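Local coordinates for protein probable benzoylformate decarboxylase (Rhodococcus jostii, PDB 7ORX) that binds thiamine diphosphate together with a sodium ion, as a probable member of the thiamine diphosphate-dependent enzyme family, at residues L361-R366 with W387-L392; S433-I438 with I484-L489; N458-A463 with T526-S531; T498-A503 with I522-N527. All blocks are in the same frame, centred on the assembly; numbering follows the deposited sequence.

Contact 1: residues L361-R366 with W387-L392; sequences LFALVR and WSQMDL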
# COMPACT_ATOMS: atom_id res chain seq x y z
N LEU C 361 -24.79 -17.59 36.42
CA LEU C 361 -23.83 -18.53 35.80
C LEU C 361 -22.43 -18.19 36.28
O LEU C 361 -21.69 -19.09 36.61
CB LEU C 361 -23.93 -18.46 34.28
CG LEU C 361 -22.98 -19.41 33.57
CD1 LEU C 361 -23.17 -20.84 34.02
CD2 LEU C 361 -23.16 -19.31 32.06
N PHE C 362 -22.07 -16.91 36.34
CA PHE C 362 -20.71 -16.49 36.75
C PHE C 362 -20.51 -16.75 38.24
O PHE C 362 -19.43 -17.15 38.65
CB PHE C 362 -20.41 -15.07 36.29
CG PHE C 362 -20.36 -14.88 34.79
CD1 PHE C 362 -19.92 -15.87 33.95
CD2 PHE C 362 -20.77 -13.69 34.22
CE1 PHE C 362 -19.93 -15.71 32.58
CE2 PHE C 362 -20.75 -13.52 32.85
CZ PHE C 362 -20.33 -14.53 32.02
N ALA C 363 -21.54 -16.61 39.05
CA ALA C 363 -21.45 -16.91 40.50
C ALA C 363 -21.24 -18.41 40.71
O ALA C 363 -20.41 -18.76 41.54
CB ALA C 363 -22.66 -16.39 41.21
N LEU C 364 -21.95 -19.26 39.97
CA LEU C 364 -21.69 -20.73 39.93
C LEU C 364 -20.25 -20.97 39.43
O LEU C 364 -19.55 -21.78 40.02
CB LEU C 364 -22.71 -21.43 39.03
CG LEU C 364 -23.98 -21.93 39.72
CD1 LEU C 364 -24.27 -21.20 41.05
CD2 LEU C 364 -25.17 -21.80 38.76
N VAL C 365 -19.80 -20.28 38.39
CA VAL C 365 -18.40 -20.50 37.93
C VAL C 365 -17.43 -20.07 39.05
O VAL C 365 -16.47 -20.78 39.28
CB VAL C 365 -18.13 -19.77 36.60
CG1 VAL C 365 -16.65 -19.71 36.27
CG2 VAL C 365 -18.94 -20.41 35.46
N ARG C 366 -17.68 -18.97 39.74
CA ARG C 366 -16.80 -18.52 40.84
C ARG C 366 -16.67 -19.64 41.88
O ARG C 366 -15.55 -19.98 42.25
CB ARG C 366 -17.33 -17.24 41.49
CG ARG C 366 -16.46 -16.74 42.64
CD ARG C 366 -17.05 -15.54 43.35
NE ARG C 366 -18.34 -15.71 44.05
CZ ARG C 366 -19.51 -15.18 43.66
NH1 ARG C 366 -19.61 -14.47 42.55
NH2 ARG C 366 -20.58 -15.39 44.37
N TRP C 387 -17.93 -8.87 35.72
CA TRP C 387 -17.02 -8.06 36.58
C TRP C 387 -17.61 -7.94 37.99
O TRP C 387 -16.85 -7.81 38.97
CB TRP C 387 -16.73 -6.72 35.91
CG TRP C 387 -15.86 -6.90 34.71
CD1 TRP C 387 -16.19 -6.75 33.40
CD2 TRP C 387 -14.50 -7.34 34.74
NE1 TRP C 387 -15.11 -7.03 32.60
CE2 TRP C 387 -14.06 -7.40 33.40
CE3 TRP C 387 -13.59 -7.62 35.76
CZ2 TRP C 387 -12.77 -7.76 33.06
CZ3 TRP C 387 -12.30 -7.96 35.43
CH2 TRP C 387 -11.91 -8.03 34.10
N SER C 388 -18.92 -8.02 38.08
CA SER C 388 -19.65 -7.84 39.36
C SER C 388 -19.63 -9.16 40.13
O SER C 388 -20.03 -9.19 41.29
CB SER C 388 -21.06 -7.34 39.12
OG SER C 388 -21.87 -8.39 38.64
N GLN C 389 -19.09 -10.23 39.53
CA GLN C 389 -19.34 -11.61 40.00
C GLN C 389 -18.05 -12.46 39.99
O GLN C 389 -18.12 -13.51 40.57
CB GLN C 389 -20.47 -12.15 39.13
CG GLN C 389 -21.41 -13.09 39.86
CD GLN C 389 -22.24 -12.42 40.93
OE1 GLN C 389 -22.35 -12.92 42.04
NE2 GLN C 389 -22.85 -11.30 40.61
N MET C 390 -16.91 -12.02 39.45
CA MET C 390 -15.72 -12.92 39.37
C MET C 390 -14.64 -12.50 40.36
O MET C 390 -14.55 -11.28 40.63
CB MET C 390 -15.16 -12.92 37.95
CG MET C 390 -16.10 -13.60 36.98
SD MET C 390 -16.28 -15.33 37.38
CE MET C 390 -15.02 -15.99 36.31
N ASP C 391 -13.89 -13.49 40.87
CA ASP C 391 -12.76 -13.30 41.84
C ASP C 391 -11.46 -13.73 41.17
O ASP C 391 -10.99 -14.84 41.42
CB ASP C 391 -12.96 -14.03 43.17
CG ASP C 391 -11.88 -13.83 44.23
OD1 ASP C 391 -10.90 -13.08 43.98
OD2 ASP C 391 -12.02 -14.44 45.32
N LEU C 392 -10.88 -12.83 40.39
CA LEU C 392 -9.59 -12.99 39.66
C LEU C 392 -8.48 -12.40 40.52
O LEU C 392 -8.63 -11.26 40.94
CB LEU C 392 -9.70 -12.21 38.35
CG LEU C 392 -10.44 -12.89 37.20
CD1 LEU C 392 -11.52 -13.80 37.69
CD2 LEU C 392 -11.05 -11.86 36.27
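Arg366 grips Gln389 through a single nitrogen. NH1 of Arg366 donates to the backbone oxygen Gln389 O at 2.7 Å, which sits at the guanidinium edge almost exactly in its plane, although the N-H...O angle is bent to 147°. NH1 of Arg366 also donates to the side-chain oxygen Gln389 OE1; this bond is longer, 3.2 Å, but straighter, at 168°, and here the donor is tilted out of the amide's carbonyl plane. The arginine gets there because its CG stands opposite the backbone N (chi1 180°) and the chain then folds at chi3. Gln389 folds at chi2, which brings OE1 to 3.6 Å from Ala363 CB. Over one face of the guanidinium, above its centre, lies Ala363 O.

Met390, in the loop that follows, supplies the apolar half. Its chain, bent at chi2 and chi3, curls back so that SD lies 4.3 Å from Phe362 CB, and its methyl CE comes obliquely against Val365 CG1 at 4.1 Å. Tyr375 of strand 374-378 packs on both Val365 and Met390. In the second shell, Phe346 forms a cation-pi contact with Arg366, Phe386 meets the Phe362 ring edge-to-face, and Thr247 OG1 bonds to Met390 O and Leu392 N.

Within the two segments the arginine is thus held by neutral oxygens: its NE is 6.6 Å from Asp391 OD2, too far for an ion pair. Two bonds in different directions from one NH1 should restrain the rotation of the guanidinium, and its charge probably polarises both Gln389 oxygens.

Contact 2: residues S433-I438 with I484-L489; sequences SANYGI and IDFVHL. With TPP (thiamine diphosphate), chain I.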
# COMPACT_ATOMS: atom_id res chain seq x y z
N SER C 433 -20.41 -15.93 18.94
CA SER C 433 -18.92 -15.95 18.90
C SER C 433 -18.39 -17.35 18.59
O SER C 433 -17.37 -17.45 17.90
CB SER C 433 -18.36 -15.52 20.19
OG SER C 433 -18.81 -14.20 20.49
N ALA C 434 -19.04 -18.39 19.11
CA ALA C 434 -18.47 -19.74 19.03
C ALA C 434 -18.35 -20.16 17.57
O ALA C 434 -17.46 -20.90 17.28
CB ALA C 434 -19.32 -20.70 19.80
N ASN C 435 -19.21 -19.69 16.68
CA ASN C 435 -19.26 -20.19 15.28
C ASN C 435 -18.05 -19.69 14.49
O ASN C 435 -17.68 -20.33 13.48
CB ASN C 435 -20.54 -19.76 14.57
CG ASN C 435 -21.75 -20.37 15.24
OD1 ASN C 435 -21.81 -21.57 15.37
ND2 ASN C 435 -22.63 -19.52 15.74
N TYR C 436 -17.46 -18.56 14.89
CA TYR C 436 -16.28 -17.98 14.16
C TYR C 436 -15.03 -18.86 14.40
O TYR C 436 -14.22 -18.82 13.47
CB TYR C 436 -16.05 -16.52 14.52
CG TYR C 436 -17.20 -15.57 14.28
CD1 TYR C 436 -18.16 -15.39 15.26
CD2 TYR C 436 -17.28 -14.79 13.13
CE1 TYR C 436 -19.20 -14.50 15.09
CE2 TYR C 436 -18.30 -13.87 12.96
CZ TYR C 436 -19.27 -13.73 13.94
OH TYR C 436 -20.33 -12.86 13.82
N GLY C 437 -14.92 -19.62 15.50
CA GLY C 437 -13.72 -20.45 15.79
C GLY C 437 -14.01 -21.88 16.18
O GLY C 437 -13.23 -22.47 16.93
N ILE C 438 -15.11 -22.44 15.70
CA ILE C 438 -15.72 -23.72 16.19
C ILE C 438 -14.75 -24.86 15.92
O ILE C 438 -14.65 -25.79 16.74
CB ILE C 438 -17.08 -23.95 15.50
CG1 ILE C 438 -17.91 -25.03 16.21
CG2 ILE C 438 -16.93 -24.26 14.02
CD1 ILE C 438 -18.40 -24.62 17.59
N ILE C 484 -29.04 -23.96 16.51
CA ILE C 484 -27.65 -24.48 16.63
C ILE C 484 -27.57 -25.36 17.88
O ILE C 484 -27.82 -24.84 18.98
CB ILE C 484 -26.65 -23.32 16.75
CG1 ILE C 484 -26.75 -22.39 15.55
CG2 ILE C 484 -25.22 -23.83 17.00
CD1 ILE C 484 -25.88 -21.15 15.69
N ASP C 485 -27.16 -26.62 17.73
CA ASP C 485 -26.89 -27.54 18.86
C ASP C 485 -25.37 -27.67 19.02
O ASP C 485 -24.77 -28.44 18.26
CB ASP C 485 -27.56 -28.89 18.65
CG ASP C 485 -27.58 -29.78 19.89
OD1 ASP C 485 -26.92 -29.41 20.88
OD2 ASP C 485 -28.29 -30.84 19.89
N PHE C 486 -24.77 -27.00 20.01
CA PHE C 486 -23.31 -27.00 20.28
C PHE C 486 -22.84 -28.36 20.77
O PHE C 486 -21.67 -28.67 20.60
CB PHE C 486 -22.94 -25.90 21.28
CG PHE C 486 -23.11 -24.55 20.64
CD1 PHE C 486 -22.10 -24.02 19.86
CD2 PHE C 486 -24.32 -23.88 20.70
CE1 PHE C 486 -22.27 -22.80 19.22
CE2 PHE C 486 -24.49 -22.68 20.05
CZ PHE C 486 -23.46 -22.14 19.31
N VAL C 487 -23.71 -29.15 21.36
CA VAL C 487 -23.37 -30.54 21.76
C VAL C 487 -23.09 -31.33 20.48
O VAL C 487 -22.07 -31.98 20.43
CB VAL C 487 -24.45 -31.20 22.63
CG1 VAL C 487 -24.18 -32.68 22.86
CG2 VAL C 487 -24.59 -30.45 23.96
N HIS C 488 -23.95 -31.24 19.47
CA HIS C 488 -23.77 -31.90 18.16
C HIS C 488 -22.48 -31.38 17.52
O HIS C 488 -21.75 -32.19 16.94
CB HIS C 488 -25.00 -31.70 17.24
CG HIS C 488 -26.05 -32.74 17.39
ND1 HIS C 488 -25.73 -34.08 17.34
CD2 HIS C 488 -27.39 -32.65 17.57
CE1 HIS C 488 -26.84 -34.79 17.51
NE2 HIS C 488 -27.87 -33.93 17.69
N LEU C 489 -22.21 -30.09 17.61
CA LEU C 489 -20.98 -29.54 17.00
C LEU C 489 -19.76 -30.10 17.73
O LEU C 489 -18.88 -30.61 17.05
CB LEU C 489 -21.03 -28.02 17.04
CG LEU C 489 -22.06 -27.37 16.12
CD1 LEU C 489 -21.76 -25.88 16.00
CD2 LEU C 489 -22.04 -27.97 14.73
N1' TPP I . -18.17 -10.15 13.14
C2' TPP I . -16.99 -10.22 13.78
CM2 TPP I . -15.89 -11.02 13.16
N3' TPP I . -16.72 -9.61 14.93
C4' TPP I . -17.69 -8.87 15.49
N4' TPP I . -17.38 -8.26 16.64
C5' TPP I . -18.97 -8.75 14.90
C6' TPP I . -19.13 -9.42 13.70
C7' TPP I . -20.10 -7.94 15.52
N3 TPP I . -20.63 -8.52 16.78
C2 TPP I . -20.41 -7.95 17.97
S1 TPP I . -21.19 -8.76 19.27
C5 TPP I . -21.84 -9.90 18.13
C4 TPP I . -21.38 -9.69 16.86
CM4 TPP I . -21.68 -10.56 15.67
C6 TPP I . -22.83 -10.95 18.56
C7 TPP I . -22.19 -12.18 19.14
O7 TPP I . -22.77 -12.36 20.45
PA TPP I . -22.68 -13.77 21.20
O1A TPP I . -21.40 -14.53 21.12
O2A TPP I . -23.90 -14.49 20.73
O3A TPP I . -22.86 -13.18 22.68
PB TPP I . -24.08 -12.30 23.30
O1B TPP I . -23.76 -12.03 24.76
O2B TPP I . -24.18 -11.03 22.48
O3B TPP I . -25.29 -13.19 23.12
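The Phe486 ring is the bump that enters the angle between Ala434 and Ile438. The methyl of Ala434 presses on one corner, CB to Phe486 CE1 3.7 Å, while Ile438 CD1 arrives at the ring edge near its plane, 4.4 Å from Phe486 CD1. From its own segment, Ile484 CG2 lies over one face of the ring, shifted toward the rim. Phe486 has CG opposite the carbonyl carbon (chi1 -70°), which carries the ring away from its helix and into this hollow.

Two further pairs close the interface on its flanks. Leu489 CD1 abuts the end of Ile438, whose CD1 is 3.9 Å away, and the two side chains cross at about a right angle. Asn435 and Ile484 approach from opposite directions, with Ile484 CD1 3.6 Å from Asn435 ND2; the amide is only 28° from the plane of the Phe486 ring. Its oxygen is bonded to Tyr493 of the second subunit, so the amide also belongs to a subunit interface.

The other side of segment 433-438 is turned to the cofactor. Ser433 N donates to O1A of thiamine diphosphate at 2.8 Å and 166°, and Tyr436 CE2 lies 3.7 Å from N1' of the cofactor, its hydroxyl bonded to Asn26 of the second subunit. At the start of helix 486-493, Asp485 is the N-cap, its OD1 accepting from Val487 N.

Besides packing on 484-489, the turn directly follows the Gly-Asp-Gly that opens the cofactor-binding motif, and the backbone N-H groups of Gly432 and Ser433 go to the diphosphate, as in thiamine diphosphate enzymes.

Contact 3: residues N458-A463 with T526-S531; sequences NGTYGA and TNFDES. With NA (sodium ion), chain J; TPP (thiamine diphosphate), chain I.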
# COMPACT_ATOMS: atom_id res chain seq x y z
N ASN C 458 -27.94 -17.81 24.28
CA ASN C 458 -29.19 -17.03 24.46
C ASN C 458 -29.94 -16.93 23.12
O ASN C 458 -30.92 -16.18 23.05
CB ASN C 458 -28.95 -15.73 25.22
CG ASN C 458 -27.97 -14.76 24.62
OD1 ASN C 458 -27.55 -14.92 23.49
ND2 ASN C 458 -27.62 -13.75 25.40
N GLY C 459 -29.59 -17.74 22.12
CA GLY C 459 -30.32 -17.86 20.84
C GLY C 459 -30.17 -16.65 19.93
O GLY C 459 -30.83 -16.63 18.89
N THR C 460 -29.31 -15.69 20.29
CA THR C 460 -29.26 -14.32 19.71
C THR C 460 -27.82 -13.75 19.74
O THR C 460 -26.93 -14.24 20.51
CB THR C 460 -30.27 -13.43 20.45
OG1 THR C 460 -30.56 -12.27 19.69
CG2 THR C 460 -29.79 -13.01 21.82
N TYR C 461 -27.61 -12.72 18.91
CA TYR C 461 -26.50 -11.74 19.02
C TYR C 461 -26.94 -10.66 20.02
O TYR C 461 -27.47 -9.63 19.62
CB TYR C 461 -26.15 -11.15 17.65
CG TYR C 461 -25.54 -12.10 16.64
CD1 TYR C 461 -24.68 -13.12 17.01
CD2 TYR C 461 -25.78 -11.93 15.29
CE1 TYR C 461 -24.09 -13.95 16.07
CE2 TYR C 461 -25.19 -12.74 14.34
CZ TYR C 461 -24.34 -13.76 14.73
OH TYR C 461 -23.72 -14.56 13.80
N GLY C 462 -26.76 -10.94 21.31
CA GLY C 462 -27.31 -10.12 22.41
C GLY C 462 -26.79 -8.70 22.40
O GLY C 462 -27.63 -7.78 22.51
N ALA C 463 -25.47 -8.49 22.29
CA ALA C 463 -24.84 -7.15 22.38
C ALA C 463 -25.30 -6.27 21.20
O ALA C 463 -25.30 -5.05 21.38
CB ALA C 463 -23.33 -7.26 22.43
N THR C 526 -29.07 -19.62 28.43
CA THR C 526 -29.04 -18.33 29.17
C THR C 526 -30.22 -17.46 28.75
O THR C 526 -30.81 -17.73 27.66
CB THR C 526 -27.72 -17.58 28.98
OG1 THR C 526 -27.56 -17.33 27.58
CG2 THR C 526 -26.52 -18.33 29.52
N ASN C 527 -30.55 -16.46 29.57
CA ASN C 527 -31.68 -15.51 29.35
C ASN C 527 -31.12 -14.15 28.90
O ASN C 527 -30.13 -13.60 29.56
CB ASN C 527 -32.53 -15.27 30.59
CG ASN C 527 -32.79 -16.55 31.36
OD1 ASN C 527 -33.19 -17.57 30.78
ND2 ASN C 527 -32.54 -16.48 32.66
N PHE C 528 -31.75 -13.62 27.86
CA PHE C 528 -31.47 -12.28 27.32
C PHE C 528 -32.67 -11.40 27.67
O PHE C 528 -33.79 -11.80 27.25
CB PHE C 528 -31.15 -12.33 25.81
CG PHE C 528 -30.77 -10.97 25.28
CD1 PHE C 528 -29.63 -10.33 25.76
CD2 PHE C 528 -31.59 -10.30 24.38
CE1 PHE C 528 -29.31 -9.05 25.34
CE2 PHE C 528 -31.27 -9.02 23.97
CZ PHE C 528 -30.13 -8.40 24.45
N ASP C 529 -32.44 -10.29 28.40
CA ASP C 529 -33.43 -9.23 28.75
C ASP C 529 -34.02 -8.55 27.49
O ASP C 529 -33.29 -7.77 26.81
CB ASP C 529 -32.82 -8.13 29.64
CG ASP C 529 -32.48 -8.58 31.05
OD1 ASP C 529 -31.30 -8.92 31.23
OD2 ASP C 529 -33.40 -8.59 31.94
N GLU C 530 -35.30 -8.85 27.18
CA GLU C 530 -36.10 -8.26 26.07
C GLU C 530 -37.04 -7.19 26.66
O GLU C 530 -37.55 -6.36 25.86
CB GLU C 530 -36.81 -9.37 25.25
CG GLU C 530 -35.82 -10.37 24.64
CD GLU C 530 -36.19 -10.94 23.28
OE1 GLU C 530 -35.27 -11.10 22.43
OE2 GLU C 530 -37.39 -11.23 23.07
N SER C 531 -37.27 -7.21 27.99
CA SER C 531 -37.78 -6.08 28.83
C SER C 531 -36.63 -5.50 29.68
O SER C 531 -36.58 -4.32 30.03
CB SER C 531 -38.95 -6.48 29.74
OG SER C 531 -40.22 -6.07 29.23
OXT SER C 531 -35.70 -6.20 30.06
NA NA J . -25.92 -14.85 22.14
N1' TPP I . -18.17 -10.15 13.14
C2' TPP I . -16.99 -10.22 13.78
CM2 TPP I . -15.89 -11.02 13.16
N3' TPP I . -16.72 -9.61 14.93
C4' TPP I . -17.69 -8.87 15.49
N4' TPP I . -17.38 -8.26 16.64
C5' TPP I . -18.97 -8.75 14.90
C6' TPP I . -19.13 -9.42 13.70
C7' TPP I . -20.10 -7.94 15.52
N3 TPP I . -20.63 -8.52 16.78
C2 TPP I . -20.41 -7.95 17.97
S1 TPP I . -21.19 -8.76 19.27
C5 TPP I . -21.84 -9.90 18.13
C4 TPP I . -21.38 -9.69 16.86
CM4 TPP I . -21.68 -10.56 15.67
C6 TPP I . -22.83 -10.95 18.56
C7 TPP I . -22.19 -12.18 19.14
O7 TPP I . -22.77 -12.36 20.45
PA TPP I . -22.68 -13.77 21.20
O1A TPP I . -21.40 -14.53 21.12
O2A TPP I . -23.90 -14.49 20.73
O3A TPP I . -22.86 -13.18 22.68
PB TPP I . -24.08 -12.30 23.30
O1B TPP I . -23.76 -12.03 24.76
O2B TPP I . -24.18 -11.03 22.48
O3B TPP I . -25.29 -13.19 23.12
O HOH W 1 -24.89 -15.73 24.08
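Gly462 and Phe528 meet beside the sodium-diphosphate end of the cofactor pocket. The glycine CA sits over one face of the Phe528 ring, 4.0 Å from its centroid and 23° off the normal, a CH-pi contact displaced toward the rim. Phe528 brings the ring there with CG opposite the backbone N (chi1 -176°). Thr460 adds a methyl, CG2, 4.1 Å from Phe528 CG, its side chain crossing that of the phenylalanine at about a right angle. Farther along, Asn458 CB rests against the hydroxyl of Thr526.

The loop packed in this way presents its other side to the cofactor. Sodium is bound by Thr460 O at 2.0 Å, by the Asn458 side chain, by oxygens of both phosphates and by a water, and Asp431 completes the set. Ala463 N donates to O2B of thiamine diphosphate at 2.9 Å, while the bond from Gly462 N to O3B is weak. Tyr461 turns one ring face to the cofactor methyl CM4.

Such a metal bridge between diphosphate and protein, made from an aspartate, an asparagine and a main-chain carbonyl next to a helix start, is the signature of the thiamine diphosphate-binding motif.

Contact 4: residues T498-A503 with I522-N527; sequences TAVATA and IEVRTN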
# COMPACT_ATOMS: atom_id res chain seq x y z
N THR C 498 -22.26 -31.58 26.87
CA THR C 498 -23.58 -31.72 27.54
C THR C 498 -24.27 -30.35 27.48
O THR C 498 -23.56 -29.36 27.46
CB THR C 498 -23.46 -32.33 28.94
OG1 THR C 498 -23.71 -31.36 29.96
CG2 THR C 498 -22.10 -32.96 29.19
N ALA C 499 -25.60 -30.32 27.39
CA ALA C 499 -26.47 -29.12 27.49
C ALA C 499 -27.14 -29.12 28.87
O ALA C 499 -27.49 -30.17 29.38
CB ALA C 499 -27.51 -29.11 26.38
N VAL C 500 -27.41 -27.94 29.39
CA VAL C 500 -27.68 -27.70 30.83
C VAL C 500 -28.52 -26.44 30.87
O VAL C 500 -28.29 -25.58 30.02
CB VAL C 500 -26.31 -27.58 31.53
CG1 VAL C 500 -26.16 -26.34 32.38
CG2 VAL C 500 -25.96 -28.82 32.31
N ALA C 501 -29.51 -26.34 31.75
CA ALA C 501 -30.41 -25.16 31.77
C ALA C 501 -30.75 -24.75 33.21
O ALA C 501 -31.49 -23.77 33.37
CB ALA C 501 -31.65 -25.47 30.96
N THR C 502 -30.25 -25.46 34.22
CA THR C 502 -30.47 -25.10 35.65
C THR C 502 -29.13 -25.07 36.37
O THR C 502 -28.22 -25.73 35.92
CB THR C 502 -31.39 -26.09 36.35
OG1 THR C 502 -30.58 -27.24 36.57
CG2 THR C 502 -32.64 -26.44 35.56
N ALA C 503 -29.07 -24.32 37.46
CA ALA C 503 -27.93 -24.18 38.37
C ALA C 503 -27.49 -25.56 38.86
O ALA C 503 -26.28 -25.79 38.87
CB ALA C 503 -28.30 -23.28 39.52
N ILE C 522 -19.73 -27.38 27.79
CA ILE C 522 -21.06 -27.27 28.44
C ILE C 522 -21.85 -26.21 27.69
O ILE C 522 -21.40 -25.11 27.66
CB ILE C 522 -20.89 -26.88 29.90
CG1 ILE C 522 -20.15 -27.96 30.68
CG2 ILE C 522 -22.21 -26.55 30.53
CD1 ILE C 522 -19.47 -27.43 31.91
N GLU C 523 -23.00 -26.55 27.12
CA GLU C 523 -23.89 -25.56 26.49
C GLU C 523 -24.87 -25.14 27.57
O GLU C 523 -25.62 -25.96 27.98
CB GLU C 523 -24.59 -26.13 25.27
CG GLU C 523 -25.53 -25.15 24.62
CD GLU C 523 -26.42 -25.72 23.51
OE1 GLU C 523 -26.16 -26.87 23.07
OE2 GLU C 523 -27.37 -25.02 23.06
N VAL C 524 -24.78 -23.93 28.08
CA VAL C 524 -25.72 -23.39 29.10
C VAL C 524 -26.78 -22.63 28.33
O VAL C 524 -26.39 -21.79 27.54
CB VAL C 524 -25.02 -22.44 30.08
CG1 VAL C 524 -26.00 -21.85 31.06
CG2 VAL C 524 -23.88 -23.12 30.80
N ARG C 525 -28.05 -22.89 28.57
CA ARG C 525 -29.15 -22.04 28.08
C ARG C 525 -29.22 -20.82 29.00
O ARG C 525 -29.38 -21.00 30.22
CB ARG C 525 -30.46 -22.84 28.05
CG ARG C 525 -31.49 -22.24 27.10
CD ARG C 525 -32.65 -21.63 27.86
NE ARG C 525 -33.77 -22.56 28.00
CZ ARG C 525 -34.91 -22.55 27.29
NH1 ARG C 525 -35.10 -21.66 26.33
NH2 ARG C 525 -35.86 -23.45 27.54
N THR C 526 -29.07 -19.62 28.43
CA THR C 526 -29.04 -18.33 29.17
C THR C 526 -30.22 -17.46 28.75
O THR C 526 -30.81 -17.73 27.66
CB THR C 526 -27.72 -17.58 28.98
OG1 THR C 526 -27.56 -17.33 27.58
CG2 THR C 526 -26.52 -18.33 29.52
N ASN C 527 -30.55 -16.46 29.57
CA ASN C 527 -31.68 -15.51 29.35
C ASN C 527 -31.12 -14.15 28.90
O ASN C 527 -30.13 -13.60 29.56
CB ASN C 527 -32.53 -15.27 30.59
CG ASN C 527 -32.79 -16.55 31.36
OD1 ASN C 527 -33.19 -17.57 30.78
ND2 ASN C 527 -32.54 -16.48 32.66
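The carboxylate of Glu523 lies alongside Ala499 on one face of the sheet, its OE1 4.2 Å from Ala499 CB. The glutamate chain is extended, with CG opposite the backbone N (chi1 179°), and its polar end is held elsewhere: OE2 takes a bond from Asn457 ND2 and OE1 a weak one from Phe486 N. Beyond it the bent Arg525 chain starts with CB against the methyl of Ala501, 4.1 Å between the two CB atoms. Thr498, Val500, Ile522 and Val524 point to the other face, where Val500 CB meets Ile522 CG2 at 4.3 Å and Val500 CG1 meets Val524 CG2 at the same spacing. Phe506 of helix 503-515 packs on Val500 and Val524.

Between the faces, the peptide groups join the strands. Glu523 N donates to Thr498 O at 2.9 Å, and Arg525 N donates to Val500 O at 3.1 Å. The return bond, Val500 N to Glu523 O, is 3.0 Å but weak because its angle is only 126°. Val500 thus bonds to both neighbours of Val524, the alternation expected of parallel strands, and the pairing of Thr498, Ala499 and Val500 with Ile522, Glu523 and Val524 confirms it. The two strand axes differ by 21° in direction.

Past the strand, Thr502 is the N-cap of helix 503-515, its hydroxyl bonded to Asp505 N. Strand, helix and strand make a beta-alpha-beta unit, with 496-500 as the outermost strand within the chain of the parallel sheet that underlies the C-terminal cofactor-binding domain.

In the fold
All four contacts gather round the parallel sheet 398-399, 374-378, 425-430, 452-457, 520-525, 496-500. Contact 1 closes first along the chain; contacts 2 and 3 then interleave their segments, and contact 4 ends on the stretch that contact 3 also uses, sharing Thr526 and Asn527. Contacts 2 and 3 lie about 17 Å apart between centres and both touch thiamine diphosphate, whereas contacts 1 and 4, about 16 Å between centres, meet by packing of Leu364 on Ala503 and Leu361 on Val524. Contacts 2 and 4, about 14 Å between centres, touch through Val487 on Thr498. The two cofactor-binding contacts thus lie on the C-terminal domain's sheet, with contact 4 at its outer strand joining contact 1 to them.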